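Local coordinates for protein glycoside hydrolase family 31 (Kribbella flavida DSM 17836, PDB 5X3I) that hydrolyses the alpha-1,3-glucosidic linkages of a cyclic tetrasaccharide made from starch, releasing isomaltose inside the cell, at residues D575-L580 with V721-V726; R581-S586 with P624-F629. The protein carries 1 engineered substitution. All coordinates share one frame; numbering follows the deposited sequence.

Interaction 1: D575-L580 with V721-V726; sequences DAELYL and VPLEVV
Leu580, on the first turns of helix 576-586, and Leu723, in the type I turn from Pro722 to Val725, bring the two backbones closest, with 6.6 Å between their CA atoms. CB of each points toward the other segment. In both, CG lies anti to the carbonyl carbon and beside the backbone N (chi1 -71° in Leu580, -69° in Leu723), the setting that carries each CD1 to the meeting point, and the two branched chains cross at about a right angle. They meet through one methyl apiece, Leu580 CD1 to Leu723 CD1 at 4.0 Å. The other methyl of Leu723 turns to the helix start: its CD2 stands 4.4 Å from Glu577 CG, so it grazes the aliphatic part of that extended side chain, while the carboxylate runs on to Gly690 N. Leu625 and Arg621 also touch Leu723. Between the two main chains lies a water, but its 2.5 Å approach to Leu723 O is suspiciously short and its bond to Leu580 O is weak. At the head of the helix Asp575 is the N-cap; its OD1 receives Leu578 N at 3.1 Å, met from above the carboxylate plane. The contact thus joins a TIM-barrel helix to the loop between strands 715-720 and 728-731 of the C-terminal domain. Its direct chemistry is apolar, methyl against methyl and methylene; any polar link between these backbones is by way of a single water.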
ATOM      1  N   ASP A 575       7.821  17.123  16.424  1.00 23.03           N
ATOM      2  CA  ASP A 575       8.504  18.355  16.789  1.00 21.25           C
ATOM      3  C   ASP A 575       8.607  19.281  15.573  1.00 22.41           C
ATOM      4  O   ASP A 575       8.434  18.849  14.433  1.00 23.53           O
ATOM      5  CB  ASP A 575       9.891  18.063  17.376  1.00 25.40           C
ATOM      6  CG  ASP A 575      10.772  17.286  16.431  1.00 26.54           C
ATOM      7  OD1 ASP A 575      11.482  17.913  15.627  1.00 29.36           O
ATOM      8  OD2 ASP A 575      10.751  16.040  16.489  1.00 37.57           O
ATOM      9  N   ALA A 576       8.847  20.563  15.829  1.00 24.04           N
ATOM     10  CA  ALA A 576       8.836  21.577  14.775  1.00 22.36           C
ATOM     11  C   ALA A 576       9.850  21.307  13.667  1.00 20.61           C
ATOM     12  O   ALA A 576       9.575  21.557  12.496  1.00 21.55           O
ATOM     13  CB  ALA A 576       9.072  22.959  15.375  1.00 19.81           C
ATOM     14  N   GLU A 577      11.020  20.797  14.030  1.00 21.19           N
ATOM     15  CA  GLU A 577      12.076  20.602  13.045  1.00 20.73           C
ATOM     16  C   GLU A 577      11.734  19.497  12.046  1.00 20.24           C
ATOM     17  O   GLU A 577      11.866  19.690  10.845  1.00 20.67           O
ATOM     18  CB  GLU A 577      13.413  20.294  13.730  1.00 19.85           C
ATOM     19  CG  GLU A 577      14.553  20.040  12.759  1.00 21.88           C
ATOM     20  CD  GLU A 577      15.871  19.741  13.462  1.00 26.32           C
ATOM     21  OE1 GLU A 577      15.840  19.371  14.647  1.00 26.95           O
ATOM     22  OE2 GLU A 577      16.933  19.869  12.824  1.00 28.18           O
ATOM     23  N   LEU A 578      11.306  18.343  12.541  1.00 20.01           N
ATOM     24  CA  LEU A 578      10.879  17.256  11.662  1.00 18.35           C
ATOM     25  C   LEU A 578       9.713  17.700  10.778  1.00 19.95           C
ATOM     26  O   LEU A 578       9.717  17.468   9.580  1.00 22.30           O
ATOM     27  CB  LEU A 578      10.478  16.023  12.474  1.00 17.68           C
ATOM     28  CG  LEU A 578       9.803  14.890  11.700  1.00 20.71           C
ATOM     29  CD1 LEU A 578      10.701  14.381  10.596  1.00 15.85           C
ATOM     30  CD2 LEU A 578       9.368  13.750  12.623  1.00 17.98           C
ATOM     31  N   TYR A 579       8.726  18.350  11.381  1.00 19.90           N
ATOM     32  CA  TYR A 579       7.536  18.787  10.647  1.00 18.21           C
ATOM     33  C   TYR A 579       7.916  19.690   9.471  1.00 17.47           C
ATOM     34  O   TYR A 579       7.499  19.453   8.344  1.00 19.58           O
ATOM     35  CB  TYR A 579       6.574  19.505  11.590  1.00 16.73           C
ATOM     36  CG  TYR A 579       5.223  19.870  11.001  1.00 16.72           C
ATOM     37  CD1 TYR A 579       4.282  18.892  10.703  1.00 15.64           C
ATOM     38  CD2 TYR A 579       4.882  21.194  10.781  1.00 15.90           C
ATOM     39  CE1 TYR A 579       3.038  19.231  10.187  1.00 16.08           C
ATOM     40  CE2 TYR A 579       3.642  21.546  10.271  1.00 16.42           C
ATOM     41  CZ  TYR A 579       2.723  20.560   9.973  1.00 15.73           C
ATOM     42  OH  TYR A 579       1.490  20.912   9.468  1.00 18.20           O
ATOM     43  N   LEU A 580       8.744  20.692   9.733  1.00 18.78           N
ATOM     44  CA  LEU A 580       9.121  21.658   8.702  1.00 19.32           C
ATOM     45  C   LEU A 580      10.095  21.090   7.675  1.00 16.99           C
ATOM     46  O   LEU A 580      10.042  21.466   6.515  1.00 17.71           O
ATOM     47  CB  LEU A 580       9.707  22.919   9.344  1.00 20.35           C
ATOM     48  CG  LEU A 580       8.655  23.766  10.066  1.00 18.49           C
ATOM     49  CD1 LEU A 580       9.308  24.823  10.930  1.00 18.31           C
ATOM     50  CD2 LEU A 580       7.698  24.400   9.057  1.00 17.48           C
ATOM     51  N   VAL A 721      21.273  25.292   5.362  1.00 27.30           N
ATOM     52  CA  VAL A 721      19.889  24.853   5.392  1.00 24.00           C
ATOM     53  C   VAL A 721      19.157  25.294   6.653  1.00 23.22           C
ATOM     54  O   VAL A 721      18.843  24.487   7.517  1.00 26.78           O
ATOM     55  CB  VAL A 721      19.788  23.325   5.240  1.00 25.11           C
ATOM     56  CG1 VAL A 721      19.972  22.942   3.788  1.00 23.92           C
ATOM     57  CG2 VAL A 721      20.818  22.619   6.118  1.00 26.23           C
ATOM     58  N   PRO A 722      18.844  26.595   6.744  1.00 25.68           N
ATOM     59  CA  PRO A 722      17.901  27.037   7.771  1.00 27.76           C
ATOM     60  C   PRO A 722      16.544  26.418   7.462  1.00 25.08           C
ATOM     61  O   PRO A 722      16.372  25.919   6.362  1.00 24.34           O
ATOM     62  CB  PRO A 722      17.884  28.553   7.605  1.00 25.22           C
ATOM     63  CG  PRO A 722      18.210  28.758   6.166  1.00 25.23           C
ATOM     64  CD  PRO A 722      19.212  27.690   5.833  1.00 23.10           C
ATOM     65  N   LEU A 723      15.615  26.419   8.406  1.00 24.84           N
ATOM     66  CA  LEU A 723      14.349  25.713   8.206  1.00 22.64           C
ATOM     67  C   LEU A 723      13.548  26.191   6.987  1.00 25.28           C
ATOM     68  O   LEU A 723      12.725  25.455   6.461  1.00 25.31           O
ATOM     69  CB  LEU A 723      13.499  25.811   9.472  1.00 24.20           C
ATOM     70  CG  LEU A 723      14.086  25.003  10.637  1.00 28.88           C
ATOM     71  CD1 LEU A 723      13.217  25.034  11.875  1.00 24.89           C
ATOM     72  CD2 LEU A 723      14.312  23.568  10.205  1.00 25.08           C
ATOM     73  N   GLU A 724      13.813  27.393   6.495  1.00 26.28           N
ATOM     74  CA  GLU A 724      13.025  27.886   5.374  1.00 26.68           C
ATOM     75  C   GLU A 724      13.571  27.388   4.039  1.00 26.52           C
ATOM     76  O   GLU A 724      13.040  27.715   2.989  1.00 25.59           O
ATOM     77  CB  GLU A 724      12.963  29.417   5.374  1.00 29.31           C
ATOM     78  CG  GLU A 724      14.269  30.109   5.062  1.00 30.75           C
ATOM     79  CD  GLU A 724      14.989  30.590   6.305  1.00 39.13           C
ATOM     80  OE1 GLU A 724      15.865  31.468   6.167  1.00 46.24           O
ATOM     81  OE2 GLU A 724      14.684  30.094   7.416  1.00 37.43           O
ATOM     82  N   VAL A 725      14.630  26.590   4.088  1.00 23.46           N
ATOM     83  CA  VAL A 725      15.274  26.120   2.869  1.00 22.51           C
ATOM     84  C   VAL A 725      15.366  24.597   2.805  1.00 20.79           C
ATOM     85  O   VAL A 725      15.697  23.945   3.788  1.00 24.29           O
ATOM     86  CB  VAL A 725      16.699  26.727   2.741  1.00 28.06           C
ATOM     87  CG1 VAL A 725      17.584  25.908   1.803  1.00 26.57           C
ATOM     88  CG2 VAL A 725      16.622  28.173   2.281  1.00 27.51           C
ATOM     89  N   VAL A 726      15.033  24.040   1.648  1.00 22.00           N
ATOM     90  CA  VAL A 726      15.457  22.692   1.298  1.00 20.56           C
ATOM     91  C   VAL A 726      16.204  22.878  -0.001  1.00 20.25           C
ATOM     92  O   VAL A 726      15.757  23.637  -0.855  1.00 23.50           O
ATOM     93  CB  VAL A 726      14.269  21.697   1.127  1.00 20.60           C
ATOM     94  CG1 VAL A 726      13.187  22.257   0.193  1.00 18.67           C
ATOM     95  CG2 VAL A 726      14.751  20.356   0.602  1.00 18.70           C
TER
HETATM   96  O   HOH W   1      12.484  22.936   6.344  1.00 20.83           O

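Interaction 2: R581-S586 with P624-F629; sequences RAAAAS and PLFRRF
Phe629 lays its ring against Ala584, whose CB sits over one face, 3.8 Å from the ring centroid and 19° off the normal, a CH-pi contact. The methyl is displaced toward the rim, and its nearest ring atom is Phe629 CZ at 3.6 Å. The ring reaches this place because CG stands anti to the carbonyl carbon and beside the backbone N, which sets the ring face against Ala584. Leu625 O, one turn back, lies against the opposite face, so the ring lies between a methyl and a carbonyl oxygen of its own helix. Ala583 fits between both phenylalanines: its CB approaches Phe626 CD1 at 3.7 Å and Phe629 CD2 at 4.1 Å, obliquely to each ring. Phe626 gets there by a different chi1, CG anti to the backbone N (-171°), so its CB starts off to one side but the ring swings back toward the helix. Without the large ring, as with an alanine here in place of Phe629, the Ala584 methyl is likely to lose its aromatic cover and a gap to open between the helices. On the far side of helix 581-586, Ser586 OG bonds to Ala582 O at 2.8 Å, from above the carbonyl plane, and also pairs with Trp564. The axes run nearly parallel, 11° apart and 9.5 Å at closest approach, with small alanines on one helix accepting large rings from the other. This is the packing of neighbouring, like-directed helices in the outer layer of the family 31 TIM barrel.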
ATOM      1  N   ARG A 581      10.982  20.188   8.090  1.00 19.89           N
ATOM      2  CA  ARG A 581      11.814  19.482   7.114  1.00 17.76           C
ATOM      3  C   ARG A 581      10.920  18.641   6.204  1.00 15.30           C
ATOM      4  O   ARG A 581      11.089  18.627   5.000  1.00 14.79           O
ATOM      5  CB  ARG A 581      12.858  18.582   7.792  1.00 17.86           C
ATOM      6  CG  ARG A 581      13.942  19.312   8.585  1.00 20.87           C
ATOM      7  CD  ARG A 581      14.668  20.371   7.768  1.00 19.25           C
ATOM      8  NE  ARG A 581      15.935  20.745   8.390  1.00 23.37           N
ATOM      9  CZ  ARG A 581      16.658  21.804   8.050  1.00 23.34           C
ATOM     10  NH1 ARG A 581      16.233  22.618   7.095  1.00 23.49           N
ATOM     11  NH2 ARG A 581      17.798  22.059   8.672  1.00 25.96           N
ATOM     12  N   ALA A 582       9.971  17.938   6.806  1.00 16.95           N
ATOM     13  CA  ALA A 582       9.036  17.121   6.045  1.00 14.57           C
ATOM     14  C   ALA A 582       8.194  17.986   5.116  1.00 15.89           C
ATOM     15  O   ALA A 582       8.066  17.689   3.939  1.00 17.96           O
ATOM     16  CB  ALA A 582       8.139  16.331   6.973  1.00 15.83           C
ATOM     17  N   ALA A 583       7.628  19.057   5.664  1.00 16.65           N
ATOM     18  CA  ALA A 583       6.761  19.939   4.889  1.00 16.44           C
ATOM     19  C   ALA A 583       7.500  20.528   3.693  1.00 18.52           C
ATOM     20  O   ALA A 583       6.961  20.569   2.594  1.00 15.41           O
ATOM     21  CB  ALA A 583       6.201  21.048   5.769  1.00 18.69           C
ATOM     22  N   ALA A 584       8.737  20.970   3.906  1.00 19.08           N
ATOM     23  CA  ALA A 584       9.503  21.589   2.832  1.00 15.13           C
ATOM     24  C   ALA A 584       9.780  20.622   1.690  1.00 15.49           C
ATOM     25  O   ALA A 584       9.587  20.966   0.530  1.00 16.93           O
ATOM     26  CB  ALA A 584      10.798  22.152   3.360  1.00 16.76           C
ATOM     27  N   ALA A 585      10.222  19.410   2.015  1.00 17.15           N
ATOM     28  CA  ALA A 585      10.490  18.413   0.989  1.00 17.53           C
ATOM     29  C   ALA A 585       9.205  18.013   0.278  1.00 14.02           C
ATOM     30  O   ALA A 585       9.195  17.801  -0.924  1.00 16.46           O
ATOM     31  CB  ALA A 585      11.175  17.169   1.598  1.00 14.24           C
ATOM     32  N   SER A 586       8.118  17.921   1.030  1.00 16.71           N
ATOM     33  CA  SER A 586       6.849  17.446   0.477  1.00 15.28           C
ATOM     34  C   SER A 586       6.247  18.420  -0.536  1.00 17.30           C
ATOM     35  O   SER A 586       5.579  18.004  -1.478  1.00 17.03           O
ATOM     36  CB  SER A 586       5.851  17.178   1.595  1.00 15.08           C
ATOM     37  OG  SER A 586       6.309  16.129   2.417  1.00 17.55           O
ATOM     38  N   PRO A 624       4.311  30.396   9.873  1.00 20.27           N
ATOM     39  CA  PRO A 624       4.797  31.206   8.749  1.00 20.47           C
ATOM     40  C   PRO A 624       5.617  30.424   7.729  1.00 18.97           C
ATOM     41  O   PRO A 624       5.496  30.663   6.537  1.00 20.61           O
ATOM     42  CB  PRO A 624       5.673  32.267   9.428  1.00 25.55           C
ATOM     43  CG  PRO A 624       5.231  32.296  10.825  1.00 25.81           C
ATOM     44  CD  PRO A 624       4.832  30.902  11.154  1.00 20.58           C
ATOM     45  N   LEU A 625       6.443  29.494   8.187  1.00 19.46           N
ATOM     46  CA  LEU A 625       7.261  28.752   7.247  1.00 19.36           C
ATOM     47  C   LEU A 625       6.422  27.742   6.460  1.00 19.04           C
ATOM     48  O   LEU A 625       6.609  27.588   5.262  1.00 19.42           O
ATOM     49  CB  LEU A 625       8.416  28.057   7.961  1.00 19.30           C
ATOM     50  CG  LEU A 625       9.507  28.987   8.501  1.00 23.18           C
ATOM     51  CD1 LEU A 625      10.698  28.173   8.996  1.00 22.51           C
ATOM     52  CD2 LEU A 625       9.941  29.977   7.445  1.00 22.36           C
ATOM     53  N   PHE A 626       5.489  27.071   7.128  1.00 19.67           N
ATOM     54  CA  PHE A 626       4.602  26.163   6.418  1.00 17.40           C
ATOM     55  C   PHE A 626       3.824  26.944   5.361  1.00 16.97           C
ATOM     56  O   PHE A 626       3.705  26.498   4.234  1.00 17.60           O
ATOM     57  CB  PHE A 626       3.643  25.449   7.364  1.00 16.46           C
ATOM     58  CG  PHE A 626       2.860  24.345   6.713  1.00 15.96           C
ATOM     59  CD1 PHE A 626       3.271  23.022   6.832  1.00 14.96           C
ATOM     60  CD2 PHE A 626       1.712  24.622   5.979  1.00 16.71           C
ATOM     61  CE1 PHE A 626       2.560  21.994   6.242  1.00 12.61           C
ATOM     62  CE2 PHE A 626       0.988  23.599   5.382  1.00 15.73           C
ATOM     63  CZ  PHE A 626       1.413  22.274   5.511  1.00 11.65           C
ATOM     64  N   ARG A 627       3.322  28.118   5.738  1.00 20.27           N
ATOM     65  CA  ARG A 627       2.609  28.991   4.805  1.00 17.58           C
ATOM     66  C   ARG A 627       3.464  29.296   3.580  1.00 16.73           C
ATOM     67  O   ARG A 627       2.977  29.221   2.457  1.00 21.39           O
ATOM     68  CB  ARG A 627       2.174  30.291   5.495  1.00 16.92           C
ATOM     69  CG  ARG A 627       1.329  31.221   4.625  1.00 15.46           C
ATOM     70  CD  ARG A 627       0.574  32.263   5.484  1.00 18.95           C
ATOM     71  NE  ARG A 627       1.472  32.946   6.403  1.00 23.07           N
ATOM     72  CZ  ARG A 627       1.209  33.228   7.674  1.00 20.55           C
ATOM     73  NH1 ARG A 627       0.043  32.917   8.218  1.00 19.14           N
ATOM     74  NH2 ARG A 627       2.126  33.842   8.403  1.00 24.73           N
ATOM     75  N   ARG A 628       4.735  29.622   3.791  1.00 19.04           N
ATOM     76  CA  ARG A 628       5.645  29.851   2.668  1.00 17.48           C
ATOM     77  C   ARG A 628       5.725  28.641   1.750  1.00 14.72           C
ATOM     78  O   ARG A 628       5.644  28.769   0.536  1.00 18.07           O
ATOM     79  CB  ARG A 628       7.049  30.205   3.146  1.00 18.74           C
ATOM     80  CG  ARG A 628       7.202  31.603   3.687  1.00 29.95           C
ATOM     81  CD  ARG A 628       8.651  32.052   3.554  1.00 40.79           C
ATOM     82  NE  ARG A 628       9.146  32.719   4.753  1.00 48.96           N
ATOM     83  CZ  ARG A 628      10.431  32.958   4.990  1.00 50.09           C
ATOM     84  NH1 ARG A 628      11.351  32.580   4.110  1.00 46.62           N
ATOM     85  NH2 ARG A 628      10.798  33.567   6.107  1.00 50.46           N
ATOM     86  N   PHE A 629       5.882  27.464   2.340  1.00 18.49           N
ATOM     87  CA  PHE A 629       5.975  26.238   1.559  1.00 18.65           C
ATOM     88  C   PHE A 629       4.695  26.014   0.762  1.00 14.90           C
ATOM     89  O   PHE A 629       4.743  25.718  -0.423  1.00 17.33           O
ATOM     90  CB  PHE A 629       6.253  25.035   2.468  1.00 17.66           C
ATOM     91  CG  PHE A 629       7.541  25.144   3.246  1.00 19.77           C
ATOM     92  CD1 PHE A 629       8.642  25.771   2.706  1.00 21.56           C
ATOM     93  CD2 PHE A 629       7.642  24.620   4.514  1.00 19.68           C
ATOM     94  CE1 PHE A 629       9.815  25.874   3.420  1.00 21.64           C
ATOM     95  CE2 PHE A 629       8.817  24.720   5.228  1.00 22.41           C
ATOM     96  CZ  PHE A 629       9.899  25.346   4.677  1.00 20.04           C
TER

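How the interactions relate
Helix 576-586 serves both contacts: its first half faces the C-terminal domain loop in interaction 1, its second half packs on helix 622-650 in interaction 2. Their centres are about 7 Å apart. Interaction 2 is buried, rings against alanines inside one domain; interaction 1 is partly buried, joins two domains, and has a water beside it. Arg581 ties them together, its NH2 reaching Val721 O at 2.9 Å in a probable hydrogen bond, while Phe629 CZ merely packs near Leu723 O, 3.3 Å away. Leu580 also touches both Leu625 and Phe629, so the apolar surfaces run into one another. Both lie away from the proposed active-site residues.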